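Local coordinates for sialidase domain-containing protein (Dyadobacter fermentans, PDB 5HX0) that is of unknown function but has a BNR-repeat domain of the non-viral sialidase family, consistent with a six-bladed beta-propeller that may act on or bind glycans, at residues Y187-E192 with L247-S252; N196-A199 with K203-A206; A225-D228 with K234-N237. All blocks are in the same frame, centred on the assembly; numbering follows the deposited sequence.

Interaction 1 (Y187-E192 with L247-S252)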
loop_
_atom_site.group_PDB
_atom_site.type_symbol
_atom_site.label_atom_id
_atom_site.label_comp_id
_atom_site.label_asym_id
_atom_site.label_seq_id
_atom_site.Cartn_x
_atom_site.Cartn_y
_atom_site.Cartn_z
ATOM N N TYR A 187 16.765 -7.080 1.376
ATOM C CA TYR A 187 17.484 -6.020 0.687
ATOM C C TYR A 187 18.726 -6.573 0.004
ATOM O O TYR A 187 19.549 -7.227 0.665
ATOM C CB TYR A 187 17.850 -4.912 1.665
ATOM C CG TYR A 187 16.599 -4.235 2.163
ATOM C CD1 TYR A 187 15.983 -3.236 1.412
ATOM C CD2 TYR A 187 15.998 -4.622 3.352
ATOM C CE1 TYR A 187 14.831 -2.638 1.840
ATOM C CE2 TYR A 187 14.844 -4.013 3.794
ATOM C CZ TYR A 187 14.265 -3.020 3.030
ATOM O OH TYR A 187 13.108 -2.405 3.444
ATOM N N PRO A 188 18.885 -6.377 -1.303
ATOM C CA PRO A 188 20.121 -6.790 -1.963
ATOM C C PRO A 188 21.309 -6.079 -1.342
ATOM O O PRO A 188 21.148 -5.021 -0.712
ATOM C CB PRO A 188 19.911 -6.358 -3.419
ATOM C CG PRO A 188 18.421 -6.392 -3.604
ATOM C CD PRO A 188 17.868 -5.912 -2.272
ATOM N N PRO A 189 22.511 -6.619 -1.491
ATOM C CA PRO A 189 23.685 -5.907 -0.989
ATOM C C PRO A 189 23.872 -4.599 -1.738
ATOM O O PRO A 189 23.474 -4.452 -2.899
ATOM C CB PRO A 189 24.838 -6.878 -1.266
ATOM C CG PRO A 189 24.358 -7.700 -2.440
ATOM C CD PRO A 189 22.877 -7.854 -2.217
ATOM N N HIS A 190 24.473 -3.638 -1.056
ATOM C CA HIS A 190 25.096 -2.533 -1.769
ATOM C C HIS A 190 26.377 -3.044 -2.422
ATOM O O HIS A 190 27.156 -3.750 -1.783
ATOM C CB HIS A 190 25.409 -1.387 -0.809
ATOM C CG HIS A 190 26.336 -0.372 -1.390
ATOM N ND1 HIS A 190 27.694 -0.388 -1.159
ATOM C CD2 HIS A 190 26.107 0.660 -2.235
ATOM C CE1 HIS A 190 28.261 0.606 -1.820
ATOM N NE2 HIS A 190 27.320 1.259 -2.478
ATOM N N ILE A 191 26.594 -2.719 -3.686
ATOM C CA ILE A 191 27.800 -3.176 -4.372
ATOM C C ILE A 191 28.757 -2.001 -4.532
ATOM O O ILE A 191 28.344 -0.842 -4.672
ATOM C CB ILE A 191 27.498 -3.854 -5.727
ATOM C CG1 ILE A 191 26.681 -2.938 -6.637
ATOM C CG2 ILE A 191 26.755 -5.180 -5.486
ATOM C CD1 ILE A 191 26.711 -3.361 -8.111
ATOM N N GLU A 192 30.054 -2.316 -4.479
ATOM C CA GLU A 192 31.097 -1.291 -4.434
ATOM C C GLU A 192 30.990 -0.224 -5.519
ATOM O O GLU A 192 31.223 0.953 -5.207
ATOM C CB GLU A 192 32.475 -1.974 -4.483
ATOM C CG GLU A 192 33.664 -1.041 -4.275
ATOM C CD GLU A 192 35.007 -1.756 -4.412
ATOM O OE1 GLU A 192 35.018 -2.950 -4.792
ATOM O OE2 GLU A 192 36.053 -1.123 -4.137
ATOM N N LEU A 247 17.966 -15.698 -1.030
ATOM C CA LEU A 247 18.045 -15.103 0.303
ATOM C C LEU A 247 19.181 -14.090 0.385
ATOM O O LEU A 247 19.023 -13.017 0.984
ATOM C CB LEU A 247 18.212 -16.191 1.370
ATOM C CG LEU A 247 17.021 -17.156 1.503
ATOM C CD1 LEU A 247 17.320 -18.226 2.569
ATOM C CD2 LEU A 247 15.694 -16.435 1.816
ATOM N N THR A 248 20.315 -14.383 -0.242
ATOM C CA THR A 248 21.456 -13.474 -0.231
ATOM C C THR A 248 22.130 -13.502 -1.592
ATOM O O THR A 248 21.977 -14.451 -2.361
ATOM C CB THR A 248 22.498 -13.835 0.846
ATOM O OG1 THR A 248 23.145 -15.062 0.486
ATOM C CG2 THR A 248 21.850 -13.971 2.252
ATOM N N TRP A 249 22.914 -12.459 -1.864
ATOM C CA TRP A 249 23.576 -12.252 -3.145
ATOM C C TRP A 249 25.050 -11.957 -2.922
ATOM O O TRP A 249 25.411 -11.263 -1.971
ATOM C CB TRP A 249 22.916 -11.086 -3.904
ATOM C CG TRP A 249 21.462 -11.343 -4.178
ATOM C CD1 TRP A 249 20.382 -11.004 -3.390
ATOM C CD2 TRP A 249 20.934 -12.006 -5.328
ATOM N NE1 TRP A 249 19.209 -11.429 -3.995
ATOM C CE2 TRP A 249 19.526 -12.044 -5.184
ATOM C CE3 TRP A 249 21.519 -12.581 -6.470
ATOM C CZ2 TRP A 249 18.698 -12.635 -6.140
ATOM C CZ3 TRP A 249 20.689 -13.170 -7.420
ATOM C CH2 TRP A 249 19.299 -13.187 -7.247
ATOM N N LYS A 250 25.895 -12.469 -3.817
ATOM C CA LYS A 250 27.317 -12.160 -3.828
ATOM C C LYS A 250 27.693 -11.527 -5.163
ATOM O O LYS A 250 27.248 -11.980 -6.223
ATOM C CB LYS A 250 28.166 -13.418 -3.601
ATOM C CG LYS A 250 28.379 -13.797 -2.141
ATOM C CD LYS A 250 27.124 -14.308 -1.473
ATOM C CE LYS A 250 27.258 -14.249 0.044
ATOM N NZ LYS A 250 25.930 -14.382 0.713
ATOM N N TYR A 251 28.514 -10.479 -5.100
ATOM C CA TYR A 251 29.061 -9.867 -6.304
ATOM C C TYR A 251 29.952 -10.855 -7.048
ATOM O O TYR A 251 30.843 -11.466 -6.460
ATOM C CB TYR A 251 29.862 -8.621 -5.925
ATOM C CG TYR A 251 30.348 -7.820 -7.103
ATOM C CD1 TYR A 251 31.573 -8.115 -7.721
ATOM C CD2 TYR A 251 29.596 -6.765 -7.607
ATOM C CE1 TYR A 251 32.021 -7.385 -8.814
ATOM C CE2 TYR A 251 30.043 -6.027 -8.695
ATOM C CZ TYR A 251 31.241 -6.342 -9.295
ATOM O OH TYR A 251 31.671 -5.614 -10.375
ATOM N N SER A 252 29.721 -11.018 -8.346
ATOM C CA SER A 252 30.541 -11.915 -9.147
ATOM C C SER A 252 31.518 -11.151 -10.032
ATOM O O SER A 252 32.729 -11.354 -9.920
ATOM C CB SER A 252 29.667 -12.844 -9.996
ATOM O OG SER A 252 30.489 -13.745 -10.727
HETATM O O HOH W 1 19.156 -10.421 0.194
#
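Pro-189 and Ile-191 of the loop segment 187-192 set their side chains against Trp-249 and Tyr-251. The second segment closes an Asp-box, the hairpin-turn motif of sialidase propeller blades. Two bonds mark it: Thr-248 OG1 with Asp-244 OD2, and Ser-242 OG, which donates to Thr-248 O. Trp-249 is the tryptophan of this box.

The loop enters at Tyr-187, which leaves the backbone away from the other segment. Its carbonyl still takes part. Water 1 donates to Leu-247 O at 2.7 Å and, over a longer distance, to Tyr-187 O at 3.3 Å. No direct hydrogen bond joins the segments.

Pro-188 follows and is buried. Its CA comes to 4.5 Å from Trp-249 CD1, and its ring packs on Trp-222. Pro-189 makes the closer approach. Its CD lies 3.6 Å from Trp-249 CB, and the two side chains cross at about a right angle. Pro-189 CG sits 3.7 Å from the backbone O of Trp-249. Pro-189 touches mainly CB, at the base of the tryptophan side chain. Trp-249 CG stands anti to the carbonyl carbon, beside the backbone N (chi1 -60°). The indole meets the Trp-222 ring, the planes about 55° apart.

His-190 takes no part across the contact; its NE2 bonds to Glu-194 O. Ile-191 is buried over Leu-240, Val-224 and Ala-226. It also reaches Tyr-251, a residue of strand 250-256 that lies at the surface. The Tyr-251 hydroxyl bonds to His-238 ND1. The methyl CG2 of Ile-191 meets the edge of this ring, near its plane, 3.9 Å from Tyr-251 CD2.

Interaction 2 (N196-A199 with K203-A206)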
loop_
_atom_site.group_PDB
_atom_site.type_symbol
_atom_site.label_atom_id
_atom_site.label_comp_id
_atom_site.label_asym_id
_atom_site.label_seq_id
_atom_site.Cartn_x
_atom_site.Cartn_y
_atom_site.Cartn_z
ATOM N N ASN A 196 25.547 5.902 -4.485
ATOM C CA ASN A 196 24.460 6.592 -3.796
ATOM C C ASN A 196 24.180 6.013 -2.409
ATOM O O ASN A 196 24.480 4.851 -2.111
ATOM C CB ASN A 196 23.172 6.530 -4.615
ATOM C CG ASN A 196 23.233 7.387 -5.837
ATOM O OD1 ASN A 196 23.093 6.899 -6.957
ATOM N ND2 ASN A 196 23.463 8.671 -5.639
ATOM N N TYR A 197 23.596 6.865 -1.560
ATOM C CA TYR A 197 22.890 6.473 -0.347
ATOM C C TYR A 197 21.387 6.557 -0.587
ATOM O O TYR A 197 20.921 7.373 -1.387
ATOM C CB TYR A 197 23.276 7.378 0.835
ATOM C CG TYR A 197 24.729 7.212 1.236
ATOM C CD1 TYR A 197 25.106 6.217 2.131
ATOM C CD2 TYR A 197 25.716 8.022 0.697
ATOM C CE1 TYR A 197 26.432 6.028 2.489
ATOM C CE2 TYR A 197 27.058 7.845 1.051
ATOM C CZ TYR A 197 27.402 6.845 1.950
ATOM O OH TYR A 197 28.716 6.650 2.320
ATOM N N THR A 198 20.627 5.715 0.122
ATOM C CA THR A 198 19.169 5.782 0.050
ATOM C C THR A 198 18.638 7.037 0.744
ATOM O O THR A 198 19.347 7.730 1.468
ATOM C CB THR A 198 18.512 4.578 0.724
ATOM O OG1 THR A 198 18.613 4.720 2.150
ATOM C CG2 THR A 198 19.153 3.259 0.289
ATOM N N ALA A 199 17.332 7.279 0.579
ATOM C CA ALA A 199 16.708 8.397 1.275
ATOM C C ALA A 199 16.752 8.251 2.793
ATOM O O ALA A 199 16.422 9.206 3.507
ATOM C CB ALA A 199 15.262 8.551 0.828
ATOM N N LYS A 203 23.637 2.698 2.596
ATOM C CA LYS A 203 24.260 2.473 1.296
ATOM C C LYS A 203 23.254 1.784 0.383
ATOM O O LYS A 203 22.552 0.856 0.796
ATOM C CB LYS A 203 25.530 1.638 1.435
ATOM C CG LYS A 203 26.674 2.401 2.146
ATOM C CD LYS A 203 28.038 1.776 1.863
ATOM C CE LYS A 203 28.142 0.372 2.440
ATOM N NZ LYS A 203 28.237 0.378 3.927
ATOM N N LEU A 204 23.169 2.251 -0.857
ATOM C CA LEU A 204 22.026 1.885 -1.710
ATOM C C LEU A 204 22.042 0.407 -2.091
ATOM O O LEU A 204 22.983 -0.044 -2.758
ATOM C CB LEU A 204 22.010 2.747 -2.969
ATOM C CG LEU A 204 20.707 2.670 -3.780
ATOM C CD1 LEU A 204 19.891 3.927 -3.583
ATOM C CD2 LEU A 204 20.987 2.419 -5.272
ATOM N N PRO A 205 21.013 -0.368 -1.738
ATOM C CA PRO A 205 20.923 -1.756 -2.225
ATOM C C PRO A 205 20.817 -1.812 -3.745
ATOM O O PRO A 205 20.118 -1.009 -4.366
ATOM C CB PRO A 205 19.635 -2.274 -1.569
ATOM C CG PRO A 205 19.362 -1.320 -0.406
ATOM C CD PRO A 205 19.852 0.006 -0.910
ATOM N N ALA A 206 21.480 -2.805 -4.338
ATOM C CA ALA A 206 21.407 -2.981 -5.788
ATOM C C ALA A 206 19.974 -3.314 -6.244
ATOM O O ALA A 206 19.117 -3.714 -5.461
ATOM C CB ALA A 206 22.372 -4.082 -6.234
#
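Tyr-197 and Lys-203 lie side by side and point the same way, both leaving the backbone away from the opposite segment. Lys-203 CG meets the tyrosine ring obliquely, 3.7 Å from Tyr-197 CE1. The tyrosine ring has its cation-pi partner in Lys-156.

Between the two residues the backbones form a single beta bridge, Tyr-197 with Lys-203. One hydrogen bond crosses it, from Leu-204 N to Asn-196 O at 3.2 Å. The donor is tilted 30° from the carbonyl plane. Leu-204 CB is also close to this carbonyl, 3.4 Å from Asn-196 O.

Thr-198 carries the apolar part. Its methyl CG2 lies 3.5 Å from Pro-205 CD, and the two side chains cross at about a right angle. The same methyl comes to 4.0 Å from Leu-204 CD1. The hydroxyl OG1 sits between the backbone N and the carbonyl carbon (chi1 74°), while CG2 is anti to the latter. This puts CG2 against Pro-205 and lets OG1 bond to Met-200 N and Glu-202 N in its own loop. The Met-200 bond, from residue i to i+2, is an ST turn.

Both segments belong to the long connection between strands 183-186 and 213-214, which joins two sheets of the probable propeller. In the first sheet, strand 165-175 receives Leu-204 on Phe-167 and Ala-199 on Val-166 and Leu-168, and Pro-205 bonds through its backbone to Gly-170. In the second, strand 220-229 is touched by Asn-196 at Thr-227 and by Ala-206 at Val-224.

Interaction 3 (A225-D228 with K234-N237)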
loop_
_atom_site.group_PDB
_atom_site.type_symbol
_atom_site.label_atom_id
_atom_site.label_comp_id
_atom_site.label_asym_id
_atom_site.label_seq_id
_atom_site.Cartn_x
_atom_site.Cartn_y
_atom_site.Cartn_z
ATOM N N ALA A 225 22.127 -2.838 -11.870
ATOM C CA ALA A 225 22.635 -1.550 -12.306
ATOM C C ALA A 225 23.259 -0.842 -11.119
ATOM O O ALA A 225 22.846 -1.044 -9.976
ATOM C CB ALA A 225 21.510 -0.685 -12.891
ATOM N N ALA A 226 24.253 0.002 -11.394
ATOM C CA ALA A 226 24.836 0.812 -10.331
ATOM C C ALA A 226 25.253 2.156 -10.907
ATOM O O ALA A 226 25.792 2.220 -12.018
ATOM C CB ALA A 226 26.039 0.110 -9.673
ATOM N N THR A 227 24.969 3.226 -10.162
ATOM C CA THR A 227 25.461 4.554 -10.516
ATOM C C THR A 227 26.916 4.633 -10.081
ATOM O O THR A 227 27.205 4.517 -8.887
ATOM C CB THR A 227 24.651 5.655 -9.826
ATOM O OG1 THR A 227 23.290 5.606 -10.240
ATOM C CG2 THR A 227 25.221 7.044 -10.169
ATOM N N ASP A 228 27.828 4.800 -11.039
ATOM C CA ASP A 228 29.249 4.839 -10.738
ATOM C C ASP A 228 29.898 6.188 -11.016
ATOM O O ASP A 228 31.094 6.341 -10.771
ATOM C CB ASP A 228 30.010 3.723 -11.474
ATOM C CG ASP A 228 29.821 3.731 -12.985
ATOM O OD1 ASP A 228 29.351 4.728 -13.577
ATOM O OD2 ASP A 228 30.175 2.688 -13.581
ATOM N N LYS A 234 26.315 8.301 -14.696
ATOM C CA LYS A 234 26.623 7.108 -15.477
ATOM C C LYS A 234 26.301 5.869 -14.656
ATOM O O LYS A 234 26.520 5.845 -13.439
ATOM C CB LYS A 234 28.094 7.061 -15.926
ATOM C CG LYS A 234 28.354 6.046 -17.056
ATOM C CD LYS A 234 29.795 6.130 -17.554
ATOM C CE LYS A 234 30.767 5.817 -16.445
ATOM N NZ LYS A 234 30.824 4.339 -16.120
ATOM N N THR A 235 25.785 4.842 -15.329
ATOM C CA THR A 235 25.543 3.547 -14.715
ATOM C C THR A 235 26.300 2.458 -15.461
ATOM O O THR A 235 26.593 2.577 -16.665
ATOM C CB THR A 235 24.032 3.187 -14.670
ATOM O OG1 THR A 235 23.488 3.136 -16.002
ATOM C CG2 THR A 235 23.249 4.192 -13.829
ATOM N N SER A 236 26.605 1.388 -14.730
ATOM C CA SER A 236 27.227 0.188 -15.280
ATOM C C SER A 236 26.489 -1.035 -14.741
ATOM O O SER A 236 25.738 -0.945 -13.766
ATOM C CB SER A 236 28.728 0.122 -14.915
ATOM O OG SER A 236 28.871 0.238 -13.504
ATOM N N ASN A 237 26.710 -2.182 -15.383
ATOM C CA ASN A 237 26.069 -3.438 -15.017
ATOM C C ASN A 237 27.077 -4.384 -14.377
ATOM O O ASN A 237 28.262 -4.410 -14.748
ATOM C CB ASN A 237 25.439 -4.133 -16.236
ATOM C CG ASN A 237 24.122 -3.492 -16.669
ATOM O OD1 ASN A 237 23.906 -3.258 -17.854
ATOM N ND2 ASN A 237 23.242 -3.199 -15.703
#
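Asp-228 and Lys-234 form a salt bridge across the two strands. Lys-234 NZ meets Asp-228 OD1 at 3.0 Å on the syn side, 30° out of the carboxylate plane; its bond to OD2 is weak. The ammonium group also donates to Asp-258 O. Asp-228 OD2 accepts from Ser-236 OG at 2.8 Å, and this donor stands 50° out of the carboxylate plane. Ser-236 OG has a second partner in His-238 NE2. The carboxylate is thus gripped at both oxygens.

The strands are the two arms of the beta hairpin 220-229/234-242, central in one four-stranded antiparallel blade. Ala-226 and Ser-236 are the hydrogen-bonded pair: Ala-226 N to Ser-236 O and Ser-236 N to Ala-226 O are both 3.0 Å. Asp-228 N adds a bond to Lys-234 O at 2.9 Å. Ala-226 O also receives a CA-H contact from Thr-235.

On the face of Thr-227 and Thr-235, OG1 of the first meets the CG2 methyl of the second at 3.9 Å. Thr-235 OG1 bonds to Phe-263 O on strand 262-270. Thr-227 N is taken by Glu-194 OE1. Asn-237 ND2 serves two carbonyls, Asn-264 O and Val-224 O.

Overall arrangement
The three contacts form a cluster, with centres about 12 Å (1 and 2), about 15 Å (1 and 3) and about 13 Å (2 and 3) apart. Interaction 1 spans the other two along the chain: its ends enclose first interaction 2, then interaction 3. Segment 247-252 and both segments of interaction 3 reach the four-stranded sheet 213-214, 220-229, 234-242, 250-256. Ala-206 N of interaction 2 probably bonds to Pro-189 O of interaction 1. His-238 bonds to Tyr-251 of interaction 1 and Ser-236 of interaction 3. Interaction 1 lays the loop after strand 183-186 on the following blade, interaction 2 folds it on itself between two blades, and interaction 3 pairs that following blade's middle strands.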